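Local coordinates for DNA polymerase III, gamma subunit-related protein (PDB 2GNO) that is related to the gamma subunit of the bacterial replicase DNA polymerase III and probably binds DNA, at residues 267-272 / 291-296. Sequence-based numbering, arbitrary orientation.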
loop_
_atom_site.group_PDB
_atom_site.type_symbol
_atom_site.label_atom_id
_atom_site.label_comp_id
_atom_site.label_asym_id
_atom_site.label_seq_id
_atom_site.Cartn_x
_atom_site.Cartn_y
_atom_site.Cartn_z
ATOM N N VAL A 267 10.331 13.169 -16.925
ATOM C CA VAL A 267 10.503 11.959 -16.106
ATOM C C VAL A 267 11.424 12.234 -14.938
ATOM O O VAL A 267 11.139 11.790 -13.826
ATOM C CB VAL A 267 11.088 10.769 -16.914
ATOM C CG1 VAL A 267 11.487 9.585 -16.020
ATOM C CG2 VAL A 267 10.110 10.305 -17.897
ATOM N N SER A 268 12.532 12.944 -15.195
ATOM C CA SER A 268 13.494 13.297 -14.142
ATOM C C SER A 268 12.851 14.136 -13.061
ATOM O O SER A 268 13.160 13.959 -11.890
ATOM C CB SER A 268 14.712 14.031 -14.713
ATOM O OG SER A 268 15.452 13.159 -15.537
ATOM N N PHE A 269 11.966 15.048 -13.464
ATOM C CA PHE A 269 11.221 15.894 -12.531
ATOM C C PHE A 269 10.230 15.038 -11.730
ATOM O O PHE A 269 10.226 15.082 -10.503
ATOM C CB PHE A 269 10.515 17.017 -13.290
ATOM C CG PHE A 269 9.615 17.869 -12.444
ATOM C CD1 PHE A 269 10.145 18.846 -11.616
ATOM C CD2 PHE A 269 8.225 17.743 -12.528
ATOM C CE1 PHE A 269 9.304 19.656 -10.853
ATOM C CE2 PHE A 269 7.391 18.539 -11.758
ATOM C CZ PHE A 269 7.929 19.503 -10.934
ATOM N N LEU A 270 9.436 14.223 -12.419
ATOM C CA LEU A 270 8.462 13.325 -11.768
ATOM C C LEU A 270 9.146 12.364 -10.783
ATOM O O LEU A 270 8.676 12.223 -9.641
ATOM C CB LEU A 270 7.643 12.565 -12.824
ATOM C CG LEU A 270 6.681 13.395 -13.695
ATOM C CD1 LEU A 270 6.216 12.619 -14.930
ATOM C CD2 LEU A 270 5.515 13.897 -12.905
ATOM N N ASP A 271 10.257 11.739 -11.198
ATOM C CA ASP A 271 11.020 10.832 -10.305
ATOM C C ASP A 271 11.506 11.549 -9.050
ATOM O O ASP A 271 11.492 10.969 -7.963
ATOM C CB ASP A 271 12.266 10.201 -10.980
ATOM C CG ASP A 271 11.946 9.043 -11.927
ATOM O OD1 ASP A 271 10.820 8.499 -11.929
ATOM O OD2 ASP A 271 12.877 8.636 -12.657
ATOM N N SER A 272 11.966 12.787 -9.218
ATOM C CA SER A 272 12.456 13.610 -8.109
ATOM C C SER A 272 11.401 13.931 -7.059
ATOM O O SER A 272 11.715 13.906 -5.871
ATOM C CB SER A 272 13.067 14.918 -8.627
ATOM O OG SER A 272 14.226 14.647 -9.394
ATOM N N LEU A 291 0.518 18.069 -13.496
ATOM C CA LEU A 291 -0.731 18.081 -14.250
ATOM C C LEU A 291 -0.538 18.652 -15.643
ATOM O O LEU A 291 -1.116 18.122 -16.606
ATOM C CB LEU A 291 -1.802 18.874 -13.507
ATOM C CG LEU A 291 -2.345 18.272 -12.237
ATOM C CD1 LEU A 291 -3.287 19.258 -11.568
ATOM C CD2 LEU A 291 -3.069 16.955 -12.514
ATOM N N ALA A 292 0.254 19.719 -15.752
ATOM C CA ALA A 292 0.566 20.320 -17.045
ATOM C C ALA A 292 1.365 19.328 -17.860
ATOM O O ALA A 292 1.114 19.186 -19.048
ATOM C CB ALA A 292 1.348 21.617 -16.889
ATOM N N ILE A 293 2.327 18.640 -17.221
ATOM C CA ILE A 293 3.125 17.618 -17.905
ATOM C C ILE A 293 2.199 16.550 -18.502
ATOM O O ILE A 293 2.338 16.190 -19.673
ATOM C CB ILE A 293 4.179 16.971 -16.927
ATOM C CG1 ILE A 293 5.329 17.958 -16.668
ATOM C CG2 ILE A 293 4.775 15.689 -17.505
ATOM C CD1 ILE A 293 6.237 17.584 -15.470
ATOM N N HIS A 294 1.282 16.057 -17.686
ATOM C CA HIS A 294 0.326 15.025 -18.084
ATOM C C HIS A 294 -0.619 15.474 -19.201
ATOM O O HIS A 294 -0.815 14.752 -20.180
ATOM C CB HIS A 294 -0.480 14.570 -16.870
ATOM C CG HIS A 294 -1.537 13.551 -17.189
ATOM N ND1 HIS A 294 -1.238 12.251 -17.541
ATOM C CD2 HIS A 294 -2.889 13.634 -17.171
ATOM C CE1 HIS A 294 -2.362 11.584 -17.735
ATOM N NE2 HIS A 294 -3.377 12.405 -17.530
ATOM N N ARG A 295 -1.191 16.661 -19.027
ATOM C CA ARG A 295 -2.097 17.260 -20.000
ATOM C C ARG A 295 -1.439 17.434 -21.363
ATOM O O ARG A 295 -2.025 17.071 -22.384
ATOM C CB ARG A 295 -2.603 18.601 -19.481
ATOM C CG ARG A 295 -3.485 19.385 -20.449
ATOM C CD ARG A 295 -3.903 20.656 -19.812
ATOM N NE ARG A 295 -4.692 21.539 -20.708
ATOM C CZ ARG A 295 -6.000 21.410 -20.953
ATOM N NH1 ARG A 295 -6.715 20.446 -20.390
ATOM N NH2 ARG A 295 -6.614 22.286 -21.742
ATOM N N GLU A 296 -0.226 17.964 -21.385
ATOM C CA GLU A 296 0.473 18.188 -22.640
ATOM C C GLU A 296 0.956 16.882 -23.267
ATOM O O GLU A 296 0.964 16.773 -24.496
ATOM C CB GLU A 296 1.582 19.238 -22.472
ATOM C CG GLU A 296 1.063 20.600 -21.890
ATOM C CD GLU A 296 -0.059 21.293 -22.706
ATOM O OE1 GLU A 296 -0.123 21.134 -23.943
ATOM O OE2 GLU A 296 -0.864 22.019 -22.081
#
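I293 reaches from helix 283-298 toward F269 and L270, neighbouring residues of helix 261-274, and its two branches divide the work between them. The longer one carries the methyl CD1, which lies 3.6 Å from CD2 of the F269 ring and 4.0 Å from its CE2, so it approaches the CD2-CE2 side of the ring obliquely. The shorter methyl, CG2, faces CD1 of L270 more loosely at 4.3 Å. A beta-branched residue suits this place because it sends two apolar arms from one helical position. With CG1 anti to the carbonyl carbon (chi1 -74°) and the chain beyond it extended, the CD1 end projects across to the ring. F269 adds a broad flat surface, and its side chain also touches N289 and I290 of the facing helix. L270, the buried member of the trio, continues inward to I252 and L253 of helix 239-254, while W258 touches both L270 and I293.

No polar group bridges the two segments. On 267-272, OG of S272 bonds to O of S268 at 2.8 Å, and this carbonyl also accepts the backbone N of S272 at 3.2 Å, the two donors arriving from opposite faces of its plane. H294 and R295 serve other parts of the fold: H294 ND1 is hydrogen-bonded to N256 ND2, and R295 NH1 to the carbonyl oxygens of F217 and V220.

Both segments lie in the C-terminal domain of the DNA polymerase III gamma subunit-related family. With 118 Å² buried in total, they meet through a small apolar contact, van der Waals and hydrophobic in character and without directional bonds.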